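Side-chain contact in methylaspartate ammonia-lyase (Citrobacter amalonaticus, PDB 1KKO), which catalyses the reversible anti elimination of ammonia from L-threo-3-methylaspartate to give mesaconate, using magnesium as cofactor: residues A[183-188]-A[220-225]. Numbering follows the deposited sequence.
Sequences KMILKG and DRILSL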
# COMPACT_ATOMS: atom_id res chain seq x y z
N LYS A 183 14.17 7.21 1.18
CA LYS A 183 12.86 7.27 0.56
C LYS A 183 12.06 8.45 1.08
O LYS A 183 11.45 9.19 0.32
CB LYS A 183 12.06 6.00 0.87
CG LYS A 183 12.51 4.73 0.19
CD LYS A 183 11.50 3.66 0.53
CE LYS A 183 11.75 2.32 -0.13
NZ LYS A 183 10.72 1.35 0.39
N MSE A 184 12.09 8.61 2.39
CA MSE A 184 11.32 9.66 3.04
C MSE A 184 11.82 11.05 2.69
O MSE A 184 11.03 11.97 2.51
CB MSE A 184 11.33 9.43 4.54
CG MSE A 184 10.40 8.31 4.92
SE MSE A 184 10.47 7.82 6.77
CE MSE A 184 10.01 5.97 6.67
N ILE A 185 13.14 11.20 2.56
CA ILE A 185 13.70 12.49 2.13
C ILE A 185 13.29 12.76 0.68
O ILE A 185 12.85 13.87 0.35
CB ILE A 185 15.23 12.50 2.27
CG1 ILE A 185 15.64 12.43 3.74
CG2 ILE A 185 15.81 13.73 1.59
CD1 ILE A 185 17.07 12.00 3.96
N LEU A 186 13.40 11.75 -0.18
CA LEU A 186 13.00 11.92 -1.58
C LEU A 186 11.55 12.35 -1.70
O LEU A 186 11.20 13.07 -2.63
CB LEU A 186 13.20 10.64 -2.39
CG LEU A 186 14.65 10.29 -2.74
CD1 LEU A 186 14.76 8.94 -3.41
CD2 LEU A 186 15.23 11.38 -3.63
N LYS A 187 10.70 11.88 -0.79
CA LYS A 187 9.28 12.19 -0.83
C LYS A 187 8.84 13.28 0.16
O LYS A 187 7.65 13.44 0.44
CB LYS A 187 8.46 10.91 -0.69
CG LYS A 187 8.63 10.04 -1.94
CD LYS A 187 7.83 8.77 -1.95
CE LYS A 187 7.90 8.09 -3.31
NZ LYS A 187 7.25 6.73 -3.30
N GLY A 188 9.82 14.05 0.67
CA GLY A 188 9.58 15.22 1.48
C GLY A 188 8.73 15.00 2.71
O GLY A 188 7.93 15.86 3.09
N ASP A 220 22.40 14.18 9.54
CA ASP A 220 23.38 14.36 8.48
C ASP A 220 22.78 14.00 7.11
O ASP A 220 22.97 14.72 6.13
CB ASP A 220 24.62 13.48 8.70
CG ASP A 220 25.67 14.12 9.59
OD1 ASP A 220 25.62 15.35 9.80
OD2 ASP A 220 26.59 13.45 10.10
N ARG A 221 22.06 12.88 7.06
CA ARG A 221 21.50 12.39 5.81
C ARG A 221 20.48 13.37 5.26
O ARG A 221 20.47 13.65 4.06
CB ARG A 221 20.84 11.03 6.02
CG ARG A 221 20.56 10.27 4.74
CD ARG A 221 21.83 9.80 4.04
NE ARG A 221 21.55 8.90 2.93
CZ ARG A 221 22.46 8.46 2.07
NH1 ARG A 221 23.73 8.85 2.18
NH2 ARG A 221 22.10 7.65 1.10
N ILE A 222 19.63 13.87 6.14
CA ILE A 222 18.62 14.86 5.76
C ILE A 222 19.29 16.12 5.23
O ILE A 222 18.93 16.61 4.16
CB ILE A 222 17.69 15.17 6.96
CG1 ILE A 222 16.81 13.96 7.27
CG2 ILE A 222 16.84 16.40 6.67
CD1 ILE A 222 16.20 13.99 8.66
N LEU A 223 20.25 16.65 5.98
CA LEU A 223 20.93 17.88 5.58
C LEU A 223 21.73 17.69 4.29
O LEU A 223 21.85 18.63 3.50
CB LEU A 223 21.81 18.41 6.72
CG LEU A 223 21.02 18.86 7.96
CD1 LEU A 223 21.96 19.19 9.12
CD2 LEU A 223 20.13 20.05 7.64
N SER A 224 22.26 16.49 4.07
CA SER A 224 23.03 16.19 2.87
C SER A 224 22.17 15.99 1.61
O SER A 224 22.47 16.53 0.55
CB SER A 224 23.88 14.94 3.09
OG SER A 224 24.58 14.58 1.90
N LEU A 225 21.11 15.20 1.74
CA LEU A 225 20.29 14.81 0.59
C LEU A 225 19.17 15.78 0.20
O LEU A 225 18.72 15.76 -0.95
CB LEU A 225 19.68 13.42 0.83
CG LEU A 225 20.57 12.21 0.55
CD1 LEU A 225 21.85 12.25 1.37
CD2 LEU A 225 19.80 10.93 0.82
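Ile185, near the end of helix 179-186, reaches across to helix 209-225 and meets its last turn at Arg221, Ile222 and Leu225. Across the two segments the nearest CA atoms are those of Ile185 and Ile222, 6.6 Å apart, close enough for one branched side chain to span the interface. CB of Ile185 points toward the other helix and splits the contact in two. Ile185 CG2 stands anti to the backbone N and rests on Leu225 CB at 4.0 Å, the two side chains meeting at about a right angle. The other branch leaves CB anti to the carbonyl carbon (chi1 -67°), and Ile185 CG1 lies 4.0 Å from Ile222 CG1, the two side chains crossing at a slant. An extended chi2 of 162° then carries the tip onward, so that Ile185 CD1 lands on the backbone itself, 3.7 Å from Ile222 CA and 3.8 Å from Arg221 O. That carbonyl is already taken up by the helical bond from Leu225 N, and the methyl makes a van der Waals contact with it. Arg221 adds the aliphatic part of its chain, with Arg221 CG 4.0 Å from Ile185 CD1, while its guanidinium turns one face to Leu225 CD1 and forms salt bridges to Asp182 and to Asp30 of the second subunit. On the inner side Ile222 continues onto Leu192 of strand 191-194; Leu225 packs on Ile33 of the second subunit. The contact is thus apolar helix-to-helix packing in the outer layer of the TIM barrel of this enolase-superfamily enzyme, joining helix 179-186, which leads into strand 191-194, to helix 209-225, which leads into strand 234-238.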